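Local coordinates for extracellular solute-binding protein, family 1 (Bifidobacterium longum subsp. infantis, PDB 6FTH), which probably captures human milk oligosaccharides outside the cell and delivers them to an ABC transporter for import, at residues T379-G382 with Y386-D389; E250-I255 with E489-Y494; P450-P455 with D515-K520. All blocks are in the same frame, centred on the assembly; numbering follows the deposited sequence.

Contact 1 (T379-G382 with Y386-D389)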
loop_
_atom_site.group_PDB
_atom_site.type_symbol
_atom_site.label_atom_id
_atom_site.label_comp_id
_atom_site.label_asym_id
_atom_site.label_seq_id
_atom_site.Cartn_x
_atom_site.Cartn_y
_atom_site.Cartn_z
ATOM N N THR A 379 -1.168 27.244 2.010
ATOM C CA THR A 379 -0.812 28.428 2.777
ATOM C C THR A 379 -0.110 27.999 4.057
ATOM O O THR A 379 -0.586 27.103 4.763
ATOM C CB THR A 379 -2.080 29.216 3.110
ATOM O OG1 THR A 379 -2.653 29.720 1.892
ATOM C CG2 THR A 379 -1.760 30.396 4.011
ATOM N N ASP A 380 1.032 28.623 4.339
ATOM C CA ASP A 380 1.721 28.462 5.614
ATOM C C ASP A 380 1.076 29.411 6.615
ATOM O O ASP A 380 1.257 30.629 6.527
ATOM C CB ASP A 380 3.205 28.771 5.432
ATOM C CG ASP A 380 4.005 28.615 6.721
ATOM O OD1 ASP A 380 3.414 28.351 7.783
ATOM O OD2 ASP A 380 5.237 28.742 6.664
ATOM N N ASP A 381 0.296 28.869 7.540
ATOM C CA ASP A 381 -0.465 29.667 8.490
ATOM C C ASP A 381 0.332 30.026 9.732
ATOM O O ASP A 381 -0.165 30.784 10.580
ATOM C CB ASP A 381 -1.713 28.900 8.928
ATOM C CG ASP A 381 -2.608 28.505 7.750
ATOM O OD1 ASP A 381 -2.915 29.382 6.910
ATOM O OD2 ASP A 381 -3.022 27.317 7.679
ATOM N N GLY A 382 1.545 29.514 9.854
ATOM C CA GLY A 382 2.289 29.591 11.089
ATOM C C GLY A 382 1.886 28.490 12.053
ATOM O O GLY A 382 0.877 27.791 11.891
ATOM N N TYR A 386 -0.978 24.252 8.125
ATOM C CA TYR A 386 -1.007 24.513 6.692
ATOM C C TYR A 386 -2.424 24.291 6.201
ATOM O O TYR A 386 -3.108 23.385 6.674
ATOM C CB TYR A 386 -0.036 23.592 5.947
ATOM C CG TYR A 386 1.371 23.784 6.427
ATOM C CD1 TYR A 386 2.191 24.763 5.880
ATOM C CD2 TYR A 386 1.854 23.042 7.495
ATOM C CE1 TYR A 386 3.459 24.966 6.346
ATOM C CE2 TYR A 386 3.142 23.225 7.970
ATOM C CZ TYR A 386 3.943 24.203 7.393
ATOM O OH TYR A 386 5.223 24.438 7.836
ATOM N N THR A 387 -2.855 25.105 5.236
ATOM C CA THR A 387 -4.186 24.992 4.646
ATOM C C THR A 387 -4.086 24.825 3.138
ATOM O O THR A 387 -3.445 25.627 2.451
ATOM C CB THR A 387 -5.044 26.214 4.971
ATOM O OG1 THR A 387 -5.154 26.343 6.396
ATOM C CG2 THR A 387 -6.425 26.071 4.354
ATOM N N VAL A 388 -4.728 23.785 2.641
ATOM C CA VAL A 388 -4.792 23.488 1.217
ATOM C C VAL A 388 -6.053 24.111 0.622
ATOM O O VAL A 388 -7.152 24.007 1.187
ATOM C CB VAL A 388 -4.788 21.969 0.989
ATOM C CG1 VAL A 388 -4.906 21.634 -0.520
ATOM C CG2 VAL A 388 -3.542 21.341 1.573
ATOM N N ASP A 389 -5.898 24.745 -0.538
ATOM C CA ASP A 389 -7.040 25.165 -1.345
ATOM C C ASP A 389 -7.526 23.917 -2.070
ATOM O O ASP A 389 -6.935 23.488 -3.064
ATOM C CB ASP A 389 -6.592 26.245 -2.323
ATOM C CG ASP A 389 -7.735 26.833 -3.122
ATOM O OD1 ASP A 389 -8.716 26.118 -3.390
ATOM O OD2 ASP A 389 -7.631 28.026 -3.501
HETATM O O HOH W 1 -4.220 27.720 0.599
#
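Thr-379 and Thr-387 face each other as a hydrogen-bonded pair of the antiparallel hairpin made by strands 378-382 and 385-388. Thr-379 N donates a hydrogen bond to Thr-387 O at 2.8 Å. Thr-387 N donates one back to Thr-379 O at 3.1 Å. The next pair, Asp-380 with Tyr-386, is non-hydrogen-bonded. Here Tyr-386 CA lies 3.3 Å from Thr-379 O in a CA-H...O contact.

The tight part is the Tyr-386 side. With CG of Asp-380 anti to the backbone N (chi1 -180°), its carboxylate runs beside the Tyr-386 ring, turned 36° from the ring plane. Tyr-386 CE1 is 3.7 Å from Asp-380 OD1. On the same face, Asp-380 OD1 also accepts from Gly-382 N at 3.0 Å, an Asx turn. The ring packs on Val-367 of helix 363-371, and its OH is hydrogen-bonded to Glu-363. An alanine in place of Tyr-386 would probably leave a gap against Val-367 and Glu-363 without this partner.

The rest is looser. Thr-379, Asp-380 and Asp-381 are exposed, whereas Tyr-386 is buried. Thr-387 OG1 donates to Asp-381 OD2 at 2.7 Å, on the syn side of the carboxylate. His-385 ND1 is bonded to the same oxygen. A water joins Thr-379 OG1 to Thr-387 O.

Backbone bonds and carboxylates thus hold the exposed strand, while Tyr-386 seats the hairpin on helix 363-371, where Val-388 also touches Leu-371.

Contact 2 (E250-I255 with E489-Y494)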
loop_
_atom_site.group_PDB
_atom_site.type_symbol
_atom_site.label_atom_id
_atom_site.label_comp_id
_atom_site.label_asym_id
_atom_site.label_seq_id
_atom_site.Cartn_x
_atom_site.Cartn_y
_atom_site.Cartn_z
ATOM N N GLU A 250 -7.928 -21.989 6.696
ATOM C CA GLU A 250 -8.565 -20.680 6.587
ATOM C C GLU A 250 -8.704 -20.238 5.134
ATOM O O GLU A 250 -9.766 -19.748 4.722
ATOM C CB GLU A 250 -7.747 -19.660 7.356
ATOM C CG GLU A 250 -7.816 -19.814 8.856
ATOM C CD GLU A 250 -6.749 -20.727 9.479
ATOM O OE1 GLU A 250 -6.155 -21.582 8.793
ATOM O OE2 GLU A 250 -6.501 -20.568 10.695
ATOM N N TYR A 251 -7.623 -20.362 4.354
ATOM C CA TYR A 251 -7.657 -20.009 2.933
ATOM C C TYR A 251 -8.651 -20.895 2.189
ATOM O O TYR A 251 -9.442 -20.423 1.361
ATOM C CB TYR A 251 -6.238 -20.158 2.352
ATOM C CG TYR A 251 -5.980 -19.602 0.961
ATOM C CD1 TYR A 251 -6.043 -18.241 0.718
ATOM C CD2 TYR A 251 -5.625 -20.433 -0.081
ATOM C CE1 TYR A 251 -5.792 -17.720 -0.549
ATOM C CE2 TYR A 251 -5.359 -19.928 -1.346
ATOM C CZ TYR A 251 -5.452 -18.572 -1.574
ATOM O OH TYR A 251 -5.207 -18.033 -2.801
ATOM N N LYS A 252 -8.622 -22.196 2.467
ATOM C CA LYS A 252 -9.601 -23.101 1.871
ATOM C C LYS A 252 -11.035 -22.645 2.162
ATOM O O LYS A 252 -11.886 -22.648 1.268
ATOM C CB LYS A 252 -9.380 -24.522 2.400
ATOM C CG LYS A 252 -10.384 -25.545 1.826
ATOM C CD LYS A 252 -9.966 -27.027 1.927
ATOM C CE LYS A 252 -9.473 -27.430 3.283
ATOM N NZ LYS A 252 -9.188 -28.901 3.298
ATOM N N GLN A 253 -11.321 -22.264 3.405
ATOM C CA GLN A 253 -12.669 -21.853 3.780
ATOM C C GLN A 253 -13.084 -20.561 3.086
ATOM O O GLN A 253 -14.245 -20.421 2.687
ATOM C CB GLN A 253 -12.779 -21.746 5.297
ATOM C CG GLN A 253 -12.666 -23.116 6.017
ATOM C CD GLN A 253 -13.463 -24.224 5.316
ATOM O OE1 GLN A 253 -14.633 -24.038 4.972
ATOM N NE2 GLN A 253 -12.817 -25.368 5.067
ATOM N N VAL A 254 -12.159 -19.604 2.951
ATOM C CA VAL A 254 -12.463 -18.381 2.208
ATOM C C VAL A 254 -12.841 -18.720 0.774
ATOM O O VAL A 254 -13.813 -18.183 0.219
ATOM C CB VAL A 254 -11.275 -17.413 2.247
ATOM C CG1 VAL A 254 -11.485 -16.284 1.255
ATOM C CG2 VAL A 254 -11.100 -16.879 3.643
ATOM N N ILE A 255 -12.056 -19.597 0.137
ATOM C CA ILE A 255 -12.339 -19.985 -1.241
ATOM C C ILE A 255 -13.714 -20.643 -1.351
ATOM O O ILE A 255 -14.498 -20.333 -2.267
ATOM C CB ILE A 255 -11.212 -20.889 -1.771
ATOM C CG1 ILE A 255 -9.937 -20.068 -1.988
ATOM C CG2 ILE A 255 -11.661 -21.536 -3.080
ATOM C CD1 ILE A 255 -8.689 -20.883 -2.237
ATOM N N GLU A 489 -11.480 -31.958 -3.356
ATOM C CA GLU A 489 -10.795 -33.119 -3.912
ATOM C C GLU A 489 -9.427 -32.789 -4.510
ATOM O O GLU A 489 -8.646 -33.706 -4.769
ATOM C CB GLU A 489 -11.685 -33.799 -4.959
ATOM C CG GLU A 489 -12.034 -32.924 -6.150
ATOM C CD GLU A 489 -13.408 -32.249 -6.042
ATOM O OE1 GLU A 489 -13.862 -31.930 -4.915
ATOM O OE2 GLU A 489 -14.031 -32.041 -7.106
ATOM N N GLU A 490 -9.119 -31.513 -4.752
ATOM C CA GLU A 490 -7.832 -31.115 -5.311
ATOM C C GLU A 490 -6.889 -30.494 -4.283
ATOM O O GLU A 490 -5.733 -30.209 -4.612
ATOM C CB GLU A 490 -8.045 -30.132 -6.476
ATOM C CG GLU A 490 -8.860 -30.758 -7.595
ATOM C CD GLU A 490 -9.080 -29.857 -8.774
ATOM O OE1 GLU A 490 -8.685 -28.670 -8.752
ATOM O OE2 GLU A 490 -9.662 -30.346 -9.760
ATOM N N TRP A 491 -7.354 -30.284 -3.061
ATOM C CA TRP A 491 -6.587 -29.516 -2.080
ATOM C C TRP A 491 -5.287 -30.215 -1.683
ATOM O O TRP A 491 -4.226 -29.587 -1.634
ATOM C CB TRP A 491 -7.463 -29.284 -0.856
ATOM C CG TRP A 491 -6.826 -28.520 0.252
ATOM C CD1 TRP A 491 -6.416 -29.023 1.431
ATOM C CD2 TRP A 491 -6.554 -27.105 0.300
ATOM N NE1 TRP A 491 -5.888 -28.034 2.212
ATOM C CE2 TRP A 491 -5.966 -26.841 1.538
ATOM C CE3 TRP A 491 -6.757 -26.047 -0.591
ATOM C CZ2 TRP A 491 -5.582 -25.550 1.927
ATOM C CZ3 TRP A 491 -6.371 -24.783 -0.215
ATOM C CH2 TRP A 491 -5.779 -24.545 1.029
ATOM N N ASP A 492 -5.345 -31.513 -1.379
ATOM C CA ASP A 492 -4.133 -32.209 -0.950
ATOM C C ASP A 492 -3.051 -32.164 -2.029
ATOM O O ASP A 492 -1.881 -31.885 -1.741
ATOM C CB ASP A 492 -4.482 -33.648 -0.569
ATOM C CG ASP A 492 -3.258 -34.456 -0.153
ATOM O OD1 ASP A 492 -2.713 -34.195 0.939
ATOM O OD2 ASP A 492 -2.841 -35.355 -0.917
ATOM N N ALA A 493 -3.418 -32.403 -3.287
ATOM C CA ALA A 493 -2.408 -32.365 -4.336
ATOM C C ALA A 493 -1.834 -30.962 -4.484
ATOM O O ALA A 493 -0.636 -30.793 -4.724
ATOM C CB ALA A 493 -3.015 -32.839 -5.655
ATOM N N TYR A 494 -2.678 -29.936 -4.360
ATOM C CA TYR A 494 -2.182 -28.571 -4.465
ATOM C C TYR A 494 -1.166 -28.268 -3.367
ATOM O O TYR A 494 -0.118 -27.671 -3.640
ATOM C CB TYR A 494 -3.378 -27.612 -4.425
ATOM C CG TYR A 494 -3.167 -26.217 -3.876
ATOM C CD1 TYR A 494 -2.789 -25.194 -4.699
ATOM C CD2 TYR A 494 -3.449 -25.923 -2.549
ATOM C CE1 TYR A 494 -2.632 -23.916 -4.219
ATOM C CE2 TYR A 494 -3.301 -24.645 -2.050
ATOM C CZ TYR A 494 -2.898 -23.651 -2.890
ATOM O OH TYR A 494 -2.745 -22.364 -2.445
#
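Two helices far apart in the chain, 249-263 and 487-500, pack as a roughly antiparallel pair and meet here through a cation-pi contact. Lys-252 and Trp-491 carry it. The short helix segments run at 143° to each other, and their axes come no closer than 12.2 Å, so long side chains fill the space between them.

The lysine lies over one face of the indole. Its CD sits 3.8 Å from the centroid of the Trp-491 five-membered ring, a CH-pi contact 12° off the ring normal. Further along, Lys-252 NZ is 3.7 Å from the same centroid, and its nearest ring atom is Trp-491 CD1 at 3.3 Å. The extended first two torsions carry CD over the five-membered ring, and a bend at chi3 (48°) keeps CE and NZ over it too. Lys-252 CB sits over the outer end of the six-membered ring, 3.9 Å from Trp-491 CH2.

The opposite face of the indole is covered by Tyr-494 CD2. Tyr-251 comes to the indole at its edge, with its CD2 4.3 Å from Trp-491 CH2. Tyr-251 CE2 also lies 3.7 Å from Tyr-494 OH. The two tyrosine hydroxyls have partners elsewhere: Tyr-251 OH bonds to Thr-478 of helix 457-484, and Tyr-494 OH to Leu-246 O.

No hydrogen bond joins the two segments. The buried indole is sandwiched between Lys-252 and Tyr-494 and met at its edge by Tyr-251, and its pi electrons probably help stabilise the lysine charge.

Contact 3 (P450-P455 with D515-K520)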
loop_
_atom_site.group_PDB
_atom_site.type_symbol
_atom_site.label_atom_id
_atom_site.label_comp_id
_atom_site.label_asym_id
_atom_site.label_seq_id
_atom_site.Cartn_x
_atom_site.Cartn_y
_atom_site.Cartn_z
ATOM N N PRO A 450 6.407 -7.646 10.561
ATOM C CA PRO A 450 6.566 -6.196 10.378
ATOM C C PRO A 450 7.126 -5.823 9.017
ATOM O O PRO A 450 7.897 -6.568 8.385
ATOM C CB PRO A 450 7.510 -5.786 11.521
ATOM C CG PRO A 450 7.233 -6.791 12.589
ATOM C CD PRO A 450 7.041 -8.092 11.816
ATOM N N ASP A 451 6.714 -4.636 8.567
ATOM C CA ASP A 451 7.058 -4.178 7.240
ATOM C C ASP A 451 8.567 -4.067 7.041
ATOM O O ASP A 451 9.029 -4.118 5.896
ATOM C CB ASP A 451 6.409 -2.810 7.023
ATOM C CG ASP A 451 4.899 -2.841 7.140
ATOM O OD1 ASP A 451 4.314 -3.941 7.034
ATOM O OD2 ASP A 451 4.289 -1.744 7.325
ATOM N N TYR A 452 9.335 -3.916 8.113
ATOM C CA TYR A 452 10.779 -3.732 8.034
ATOM C C TYR A 452 11.573 -5.042 7.977
ATOM O O TYR A 452 12.805 -4.995 7.911
ATOM C CB TYR A 452 11.264 -2.869 9.202
ATOM C CG TYR A 452 10.754 -3.243 10.579
ATOM C CD1 TYR A 452 11.321 -4.298 11.279
ATOM C CD2 TYR A 452 9.744 -2.521 11.191
ATOM C CE1 TYR A 452 10.892 -4.634 12.522
ATOM C CE2 TYR A 452 9.294 -2.867 12.456
ATOM C CZ TYR A 452 9.878 -3.918 13.118
ATOM O OH TYR A 452 9.447 -4.302 14.382
ATOM N N VAL A 453 10.919 -6.199 8.009
ATOM C CA VAL A 453 11.639 -7.472 7.952
ATOM C C VAL A 453 12.143 -7.651 6.525
ATOM O O VAL A 453 11.351 -7.911 5.620
ATOM C CB VAL A 453 10.740 -8.642 8.369
ATOM C CG1 VAL A 453 11.496 -9.977 8.265
ATOM C CG2 VAL A 453 10.252 -8.453 9.791
ATOM N N ASN A 454 13.453 -7.497 6.335
ATOM C CA ASN A 454 14.088 -7.428 5.014
ATOM C C ASN A 454 15.060 -8.602 4.860
ATOM O O ASN A 454 16.168 -8.541 5.414
ATOM C CB ASN A 454 14.881 -6.112 4.909
ATOM C CG ASN A 454 14.034 -4.844 5.169
ATOM O OD1 ASN A 454 14.440 -3.927 5.923
ATOM N ND2 ASN A 454 12.889 -4.768 4.518
ATOM N N PRO A 455 14.711 -9.670 4.123
ATOM C CA PRO A 455 15.684 -10.758 3.893
ATOM C C PRO A 455 16.887 -10.264 3.112
ATOM O O PRO A 455 16.787 -9.353 2.290
ATOM C CB PRO A 455 14.892 -11.772 3.069
ATOM C CG PRO A 455 13.454 -11.497 3.396
ATOM C CD PRO A 455 13.403 -10.011 3.543
ATOM N N ASP A 515 12.563 -13.490 13.031
ATOM C CA ASP A 515 13.222 -13.652 14.330
ATOM C C ASP A 515 14.387 -12.675 14.485
ATOM O O ASP A 515 14.532 -12.028 15.526
ATOM C CB ASP A 515 13.703 -15.097 14.494
ATOM C CG ASP A 515 12.578 -16.079 14.693
ATOM O OD1 ASP A 515 11.434 -15.658 14.962
ATOM O OD2 ASP A 515 12.837 -17.289 14.582
ATOM N N ILE A 516 15.231 -12.557 13.458
ATOM C CA ILE A 516 16.379 -11.641 13.517
ATOM C C ILE A 516 15.914 -10.224 13.840
ATOM O O ILE A 516 16.503 -9.535 14.686
ATOM C CB ILE A 516 17.167 -11.692 12.195
ATOM C CG1 ILE A 516 17.958 -13.008 12.100
ATOM C CG2 ILE A 516 18.093 -10.485 12.055
ATOM C CD1 ILE A 516 18.570 -13.267 10.724
ATOM N N TYR A 517 14.843 -9.773 13.173
ATOM C CA TYR A 517 14.395 -8.383 13.308
ATOM C C TYR A 517 13.561 -8.139 14.566
ATOM O O TYR A 517 13.530 -7.012 15.068
ATOM C CB TYR A 517 13.570 -7.979 12.086
ATOM C CG TYR A 517 14.353 -7.456 10.917
ATOM C CD1 TYR A 517 14.816 -8.301 9.913
ATOM C CD2 TYR A 517 14.587 -6.087 10.782
ATOM C CE1 TYR A 517 15.512 -7.792 8.822
ATOM C CE2 TYR A 517 15.282 -5.582 9.705
ATOM C CZ TYR A 517 15.734 -6.428 8.724
ATOM O OH TYR A 517 16.411 -5.879 7.651
ATOM N N THR A 518 12.886 -9.146 15.107
ATOM C CA THR A 518 11.894 -8.898 16.146
ATOM C C THR A 518 12.205 -9.527 17.489
ATOM O O THR A 518 11.580 -9.135 18.485
ATOM C CB THR A 518 10.487 -9.344 15.696
ATOM O OG1 THR A 518 9.524 -8.795 16.591
ATOM C CG2 THR A 518 10.364 -10.797 15.757
ATOM N N LYS A 519 13.147 -10.471 17.563
ATOM C CA LYS A 519 13.387 -11.225 18.782
ATOM C C LYS A 519 14.820 -11.022 19.250
ATOM O O LYS A 519 15.743 -10.860 18.439
ATOM C CB LYS A 519 13.121 -12.721 18.567
ATOM C CG LYS A 519 11.658 -13.017 18.293
ATOM C CD LYS A 519 11.386 -14.513 18.142
ATOM C CE LYS A 519 9.967 -14.746 17.630
ATOM N NZ LYS A 519 9.712 -16.175 17.355
ATOM N N LYS A 520 14.988 -11.015 20.572
ATOM C CA LYS A 520 16.308 -10.816 21.171
ATOM C C LYS A 520 17.160 -12.074 21.009
ATOM O O LYS A 520 16.641 -13.139 20.648
ATOM C CB LYS A 520 16.191 -10.432 22.655
ATOM C CG LYS A 520 15.590 -11.508 23.568
ATOM C CD LYS A 520 15.544 -11.051 25.039
ATOM C CE LYS A 520 16.948 -10.989 25.650
ATOM N NZ LYS A 520 16.970 -10.526 27.072
HETATM O O HOH W 2 11.077 -5.265 16.174
#
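Aromatic contacts dominate where Tyr-517, near the end of helix 503-518, lies against the turn Pro-450 to Val-453 and the following Asn-454. One face of its ring covers the backbone. Val-453 CA sits 3.9 Å from the ring centroid and 14° off the normal, a CH-pi contact. Tyr-452 O lies over the same face, nearer the rim, 3.1 Å from Tyr-517 CE2.

Apolar contacts flank this. Tyr-517 CD2 meets the edge of the Tyr-452 ring at CD1, 3.8 Å away, and the two side chains run past one another with opposed directions. The chi1 of Tyr-452 (47°) sets CG between N and the carbonyl carbon, which brings that CD1 edge to Tyr-517. Val-453 CG2 touches Tyr-517 CB at 4.1 Å, and the valine also packs on Trp-510 and Trp-513.

Polar links are fewer. Tyr-517 OH gives a weak hydrogen bond to Asn-454 O at 3.5 Å. A water bridges Tyr-452 OH and Tyr-517 O, donating to the carbonyl. Val-453 N bonds to Pro-450 O within the turn. Lys-519 NZ forms a salt bridge with Asp-515 OD1 at 3.0 Å.

The arrangement is a type I beta turn whose backbone is covered by an aromatic face from the last turn of helix 503-518, joining the loop before helix 457-484 to the chain's C-terminal end.

Contact 1 is a surface contact, contact 2 is buried, and contact 3 is partly buried. Contacts 1 and 2 lie on opposite sides of the chain's centre, their own centres 53 Å apart. Contact 1 joins neighbouring strands and relies on backbone and carboxylate bonds. Contact 2 joins helices distant in sequence through a lysine and aromatic rings. Contact 3 ties a loop to a helix through a tyrosine face, with a weak bond and a water. No element is shared, but contacts 2 and 3 use successive helices, 487-500 and 503-518, and helix 457-484 follows the loop of contact 3 and packs on the tyrosines of contact 2.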